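Local coordinates for protein alginate lyase, family PL7 (Zobellia galactanivorans, PDB 4BE3) that cleaves alginate from the chain end, as an exolytic polysaccharide lyase of family PL7, probably by beta-elimination at its uronate linkages, at residues Ile121-Lys126 with Gly134-Asn139; Trp159-Ser164 with Glu175-Gly180. All blocks are in the same frame, centred on the assembly; numbering follows the deposited sequence.

Interaction 1 (Ile121-Lys126 with Gly134-Asn139)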
loop_
_atom_site.group_PDB
_atom_site.type_symbol
_atom_site.label_atom_id
_atom_site.label_comp_id
_atom_site.label_asym_id
_atom_site.label_seq_id
_atom_site.Cartn_x
_atom_site.Cartn_y
_atom_site.Cartn_z
ATOM N N ILE A 121 -5.204 -12.045 11.556
ATOM C CA ILE A 121 -4.321 -12.534 12.690
ATOM C C ILE A 121 -4.455 -11.653 13.855
ATOM O O ILE A 121 -4.570 -10.411 13.770
ATOM C CB ILE A 121 -2.816 -12.613 12.292
ATOM C CG1 ILE A 121 -2.006 -13.035 13.522
ATOM C CG2 ILE A 121 -2.245 -11.255 11.759
ATOM C CD1 ILE A 121 -0.545 -13.422 13.221
ATOM N N LYS A 122 -4.454 -12.316 15.081
ATOM C CA LYS A 122 -4.357 -11.542 16.303
ATOM C C LYS A 122 -3.259 -12.353 17.105
ATOM O O LYS A 122 -3.356 -13.619 17.173
ATOM C CB LYS A 122 -5.635 -11.601 17.163
ATOM C CG LYS A 122 -6.684 -10.666 16.513
ATOM C CD LYS A 122 -7.924 -10.520 17.492
ATOM C CE LYS A 122 -8.683 -11.868 17.624
ATOM N NZ LYS A 122 -9.262 -12.540 16.400
ATOM N N ILE A 123 -2.245 -11.666 17.555
ATOM C CA ILE A 123 -1.167 -12.351 18.378
ATOM C C ILE A 123 -1.535 -11.993 19.825
ATOM O O ILE A 123 -1.645 -10.822 20.239
ATOM C CB ILE A 123 0.210 -11.782 18.020
ATOM C CG1 ILE A 123 0.476 -12.078 16.507
ATOM C CG2 ILE A 123 1.277 -12.342 18.924
ATOM C CD1 ILE A 123 1.822 -11.306 16.062
ATOM N N PHE A 124 -1.577 -13.086 20.648
ATOM C CA PHE A 124 -1.955 -12.928 22.077
ATOM C C PHE A 124 -0.780 -13.268 22.982
ATOM O O PHE A 124 0.027 -14.162 22.649
ATOM C CB PHE A 124 -2.990 -14.047 22.385
ATOM C CG PHE A 124 -4.362 -13.831 21.810
ATOM C CD1 PHE A 124 -4.656 -14.016 20.422
ATOM C CD2 PHE A 124 -5.423 -13.521 22.744
ATOM C CE1 PHE A 124 -5.962 -13.870 19.930
ATOM C CE2 PHE A 124 -6.724 -13.451 22.215
ATOM C CZ PHE A 124 -7.002 -13.574 20.877
ATOM N N TYR A 125 -0.838 -12.687 24.186
ATOM C CA TYR A 125 0.019 -13.166 25.300
ATOM C C TYR A 125 -1.073 -13.428 26.386
ATOM O O TYR A 125 -1.904 -12.562 26.666
ATOM C CB TYR A 125 0.999 -12.055 25.743
ATOM C CG TYR A 125 1.669 -12.462 27.059
ATOM C CD1 TYR A 125 1.063 -12.235 28.310
ATOM C CD2 TYR A 125 2.898 -13.118 27.011
ATOM C CE1 TYR A 125 1.720 -12.630 29.463
ATOM C CE2 TYR A 125 3.616 -13.471 28.176
ATOM C CZ TYR A 125 2.952 -13.259 29.370
ATOM O OH TYR A 125 3.597 -13.715 30.537
ATOM N N LYS A 126 -1.039 -14.659 26.972
ATOM C CA LYS A 126 -2.024 -15.003 28.019
ATOM C C LYS A 126 -1.256 -15.614 29.231
ATOM O O LYS A 126 -0.355 -16.480 29.033
ATOM C CB LYS A 126 -2.933 -16.016 27.401
ATOM C CG LYS A 126 -3.986 -16.561 28.498
ATOM C CD LYS A 126 -4.953 -17.473 27.724
ATOM C CE LYS A 126 -5.832 -18.229 28.804
ATOM N NZ LYS A 126 -6.807 -19.147 28.066
ATOM N N GLY A 134 3.782 -17.240 30.865
ATOM C CA GLY A 134 2.527 -17.166 30.108
ATOM C C GLY A 134 2.796 -17.799 28.710
ATOM O O GLY A 134 3.904 -18.301 28.431
ATOM N N SER A 135 1.794 -17.703 27.820
ATOM C CA SER A 135 1.886 -18.331 26.535
ATOM C C SER A 135 1.723 -17.172 25.506
ATOM O O SER A 135 1.030 -16.175 25.722
ATOM C CB SER A 135 0.687 -19.271 26.305
ATOM O OG SER A 135 0.716 -20.365 27.267
ATOM N N VAL A 136 2.342 -17.426 24.383
ATOM C CA VAL A 136 2.124 -16.541 23.162
ATOM C C VAL A 136 1.530 -17.429 22.117
ATOM O O VAL A 136 2.011 -18.585 21.880
ATOM C CB VAL A 136 3.485 -16.041 22.647
ATOM C CG1 VAL A 136 3.254 -15.270 21.271
ATOM C CG2 VAL A 136 4.041 -14.978 23.665
ATOM N N PHE A 137 0.408 -17.011 21.511
ATOM C CA PHE A 137 -0.171 -17.841 20.500
ATOM C C PHE A 137 -0.834 -16.902 19.482
ATOM O O PHE A 137 -0.950 -15.670 19.779
ATOM C CB PHE A 137 -1.308 -18.777 21.031
ATOM C CG PHE A 137 -2.328 -18.098 21.910
ATOM C CD1 PHE A 137 -3.504 -17.535 21.296
ATOM C CD2 PHE A 137 -2.218 -18.209 23.331
ATOM C CE1 PHE A 137 -4.592 -16.979 22.083
ATOM C CE2 PHE A 137 -3.278 -17.596 24.127
ATOM C CZ PHE A 137 -4.411 -17.050 23.510
ATOM N N TRP A 138 -1.178 -17.384 18.317
ATOM C CA TRP A 138 -1.823 -16.446 17.366
ATOM C C TRP A 138 -3.070 -17.067 16.792
ATOM O O TRP A 138 -3.104 -18.278 16.588
ATOM C CB TRP A 138 -0.834 -16.031 16.256
ATOM C CG TRP A 138 -0.456 -17.165 15.357
ATOM C CD1 TRP A 138 0.585 -18.068 15.586
ATOM C CD2 TRP A 138 -1.036 -17.498 14.046
ATOM N NE1 TRP A 138 0.725 -18.898 14.506
ATOM C CE2 TRP A 138 -0.235 -18.615 13.547
ATOM C CE3 TRP A 138 -2.080 -16.940 13.255
ATOM C CZ2 TRP A 138 -0.471 -19.237 12.298
ATOM C CZ3 TRP A 138 -2.298 -17.563 11.991
ATOM C CH2 TRP A 138 -1.534 -18.670 11.548
ATOM N N ASN A 139 -4.082 -16.251 16.512
ATOM C CA ASN A 139 -5.395 -16.809 16.063
ATOM C C ASN A 139 -5.651 -16.299 14.612
ATOM O O ASN A 139 -5.317 -15.111 14.315
ATOM C CB ASN A 139 -6.504 -16.163 16.861
ATOM C CG ASN A 139 -6.637 -16.831 18.230
ATOM O OD1 ASN A 139 -5.691 -17.487 18.661
ATOM N ND2 ASN A 139 -7.827 -16.597 18.937
HETATM O O HOH W 1 -7.610 -13.391 14.360
HETATM O O HOH W 2 -0.518 -19.419 29.694
#

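Interaction 2 (Trp159-Ser164 with Glu175-Gly180)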
loop_
_atom_site.group_PDB
_atom_site.type_symbol
_atom_site.label_atom_id
_atom_site.label_comp_id
_atom_site.label_asym_id
_atom_site.label_seq_id
_atom_site.Cartn_x
_atom_site.Cartn_y
_atom_site.Cartn_z
ATOM N N TRP A 159 4.808 -20.189 21.933
ATOM C CA TRP A 159 5.578 -20.736 23.132
ATOM C C TRP A 159 4.471 -20.924 24.152
ATOM O O TRP A 159 3.676 -20.007 24.446
ATOM C CB TRP A 159 6.495 -19.684 23.697
ATOM C CG TRP A 159 7.556 -19.337 22.636
ATOM C CD1 TRP A 159 8.530 -20.166 22.096
ATOM C CD2 TRP A 159 7.771 -18.037 22.107
ATOM N NE1 TRP A 159 9.351 -19.436 21.194
ATOM C CE2 TRP A 159 8.923 -18.120 21.192
ATOM C CE3 TRP A 159 7.088 -16.793 22.295
ATOM C CZ2 TRP A 159 9.359 -17.034 20.444
ATOM C CZ3 TRP A 159 7.587 -15.653 21.545
ATOM C CH2 TRP A 159 8.706 -15.794 20.628
ATOM N N GLY A 160 4.308 -22.174 24.642
ATOM C CA GLY A 160 3.279 -22.327 25.664
ATOM C C GLY A 160 2.029 -22.948 25.058
ATOM O O GLY A 160 2.109 -23.738 24.077
ATOM N N TYR A 161 0.899 -22.483 25.551
ATOM C CA TYR A 161 -0.365 -23.054 25.132
ATOM C C TYR A 161 -1.027 -22.197 24.022
ATOM O O TYR A 161 -0.625 -21.054 23.767
ATOM C CB TYR A 161 -1.357 -22.925 26.263
ATOM C CG TYR A 161 -0.913 -23.759 27.499
ATOM C CD1 TYR A 161 -0.349 -25.041 27.329
ATOM C CD2 TYR A 161 -1.066 -23.203 28.756
ATOM C CE1 TYR A 161 0.080 -25.821 28.499
ATOM C CE2 TYR A 161 -0.733 -23.993 29.915
ATOM C CZ TYR A 161 -0.208 -25.282 29.693
ATOM O OH TYR A 161 0.164 -26.066 30.833
ATOM N N ASP A 162 -1.974 -22.759 23.339
ATOM C CA ASP A 162 -2.862 -21.893 22.480
ATOM C C ASP A 162 -4.128 -21.470 23.327
ATOM O O ASP A 162 -4.184 -21.766 24.537
ATOM C CB ASP A 162 -3.253 -22.585 21.154
ATOM C CG ASP A 162 -4.053 -23.825 21.368
ATOM O OD1 ASP A 162 -4.990 -23.878 22.213
ATOM O OD2 ASP A 162 -3.721 -24.801 20.667
ATOM N N MET A 163 -5.099 -20.776 22.729
ATOM C CA MET A 163 -6.086 -20.166 23.559
ATOM C C MET A 163 -6.995 -21.253 24.164
ATOM O O MET A 163 -7.751 -20.918 25.119
ATOM C CB MET A 163 -7.044 -19.392 22.536
ATOM C CG MET A 163 -7.808 -18.339 23.207
ATOM S SD MET A 163 -9.031 -17.768 21.923
ATOM C CE MET A 163 -9.625 -16.365 22.882
ATOM N N SER A 164 -6.938 -22.464 23.615
ATOM C CA SER A 164 -7.955 -23.495 23.997
ATOM C C SER A 164 -7.641 -24.123 25.373
ATOM O O SER A 164 -8.453 -24.872 25.915
ATOM C CB SER A 164 -8.065 -24.663 22.946
ATOM O OG SER A 164 -6.861 -25.421 22.933
ATOM N N GLU A 175 -1.608 -26.088 34.644
ATOM C CA GLU A 175 -0.274 -25.755 35.180
ATOM C C GLU A 175 0.434 -24.761 34.203
ATOM O O GLU A 175 0.032 -24.596 33.037
ATOM C CB GLU A 175 0.562 -26.958 35.321
ATOM C CG GLU A 175 0.983 -27.472 34.028
ATOM C CD GLU A 175 1.864 -28.769 34.185
ATOM O OE1 GLU A 175 1.751 -29.498 35.192
ATOM O OE2 GLU A 175 2.647 -29.092 33.264
ATOM N N GLU A 176 1.397 -24.073 34.702
ATOM C CA GLU A 176 2.066 -23.038 33.834
ATOM C C GLU A 176 2.787 -23.763 32.717
ATOM O O GLU A 176 3.327 -24.900 32.914
ATOM C CB GLU A 176 2.939 -22.037 34.615
ATOM C CG GLU A 176 4.238 -22.618 34.846
ATOM C CD GLU A 176 5.202 -21.689 35.544
ATOM O OE1 GLU A 176 4.975 -20.530 35.670
ATOM O OE2 GLU A 176 6.270 -22.195 35.970
ATOM N N PRO A 177 2.849 -23.124 31.522
ATOM C CA PRO A 177 3.520 -23.772 30.432
ATOM C C PRO A 177 5.020 -23.733 30.714
ATOM O O PRO A 177 5.603 -22.628 30.877
ATOM C CB PRO A 177 3.149 -22.862 29.239
ATOM C CG PRO A 177 2.825 -21.493 29.794
ATOM C CD PRO A 177 2.106 -21.898 31.114
ATOM N N GLU A 178 5.654 -24.859 30.608
ATOM C CA GLU A 178 7.112 -24.915 30.855
ATOM C C GLU A 178 7.919 -24.173 29.817
ATOM O O GLU A 178 8.920 -23.514 30.162
ATOM C CB GLU A 178 7.563 -26.406 30.889
ATOM C CG GLU A 178 9.028 -26.635 30.483
ATOM C CD GLU A 178 10.019 -26.157 31.542
ATOM O OE1 GLU A 178 9.679 -26.262 32.734
ATOM O OE2 GLU A 178 11.131 -25.685 31.158
ATOM N N ASP A 179 7.422 -24.131 28.593
ATOM C CA ASP A 179 8.206 -23.427 27.591
ATOM C C ASP A 179 7.669 -21.950 27.415
ATOM O O ASP A 179 7.958 -21.329 26.408
ATOM C CB ASP A 179 8.096 -24.157 26.238
ATOM C CG ASP A 179 6.656 -24.297 25.752
ATOM O OD1 ASP A 179 5.708 -24.441 26.639
ATOM O OD2 ASP A 179 6.390 -24.191 24.480
ATOM N N GLY A 180 6.939 -21.395 28.359
ATOM C CA GLY A 180 6.368 -20.024 28.097
ATOM C C GLY A 180 7.269 -18.822 28.363
ATOM O O GLY A 180 8.491 -18.928 28.594
HETATM O O HOH W 3 4.149 -25.280 23.181
HETATM O O HOH W 4 2.266 -27.528 30.860
#

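Interaction 1 (Ile121-Lys126 with Gly134-Asn139)
Strands 121-126 and 133-141 form an antiparallel beta hairpin, in which Lys122, Phe124 and Lys126 make hydrogen-bonded pairs with Asn139, Phe137 and Ser135. Phe124 N gives the straightest of the six backbone bonds, 2.8 Å to Phe137 O at 175°. On the face of these pairs the two phenylalanine rings lie nearly parallel, planes 20° apart, but slid so far that they barely overlap. Phe137 takes chi1 47°, with CG between its backbone N and carbonyl carbon, bringing its ring face over Phe124 CB, 3.6 Å from the Phe137 centroid, a CH-pi contact. The extended Lys126 passes CD along that ring's edge and carries NZ to a hydrogen bond with Ala100 O. The Asn139 amide, hydrogen-bonded to Ser155 and Asp153, crosses the Phe124 side chain at about a right angle, ND2 3.4 Å from Phe124 CE1. The charge of buried Lys122 is met by Glu119 and Asp153. The other face is mainly apolar: Ile121 CD1 sits 3.8 Å from Trp138 CE3, and Tyr125, its OH hydrogen-bonded to Ile181 O, meets Val136 CG2 at its ring edge. Aliphatic and indole groups suit this interface, where Ile121, Ile123 and Trp138 pack on strand 197-203 of the second sheet, as in the beta jelly roll of PL7 lyases.

Interaction 2 (Trp159-Ser164 with Glu175-Gly180)
Gly160 and Tyr161 reach Asp179 and Glu175 through two direct hydrogen bonds. Gly160 N donates to Asp179 OD2 over 2.9 Å, meeting the oxygen from above the carboxylate plane, 48° out of it. The aspartate's short side chain, with chi1 at 57° placing CG between its own N and carbonyl carbon, presents the carboxylate to that N-H. Tyr161 OH donates to Glu175 O at 2.7 Å. The phenol oxygen lies above the carbonyl plane, and Glu175 O lies at the edge of the phenol ring, near the ring plane; a tyrosine is long enough to span from one loop segment to the other.

A water bridges each of the two bonded pairs. One molecule donates to Gly160 O and Asp179 OD2, so this carboxylate oxygen accepts from the backbone and from solvent together. Another donates to Tyr161 OH and Glu175 OE2, tying the exposed glutamate side chain to the phenol.

Between these polar grips Pro177 leads a type I beta turn that ends at Gly180, closed by Gly180 N bonding Pro177 O at 3.1 Å, with Glu178 and Asp179 in the middle positions.

The apolar contacts centre on the same proline, which offers its ring to Tyr161. Pro177 CB lies over the centre of the Tyr161 ring, 4.1 Å from the centroid and 10° off the normal, a CH-pi contact, while Pro177 CD approaches Tyr161 CE2 at 3.7 Å. Pro177 CB also meets Gly160 CA at 3.6 Å, close packing that suits a residue without a side chain; the positive phi of Gly160 is likewise one that glycine adopts readily.

From the N terminus, strand 121-126 comes first, and interaction 1 closes the short hairpin loop as strand 133-141 returns beside it. The chain then runs through strand 153-157, also paired with 133-141, into the long loop before strand 181-182, where interaction 2 pinches 159-164 against 175-180 around ten intervening residues. The two closures follow in series, neither nesting nor crossing, yet they touch in space: Ser135 OG lies 2.7 Å from Tyr161 N, Val136 N lies 2.9 Å from Trp159 O, both probable hydrogen bonds, and Phe137 packs on Tyr161 O. The pinched loop is thus anchored to strand 133-141, within the sheet that its flanking strands 153-157 and 181-182 also join.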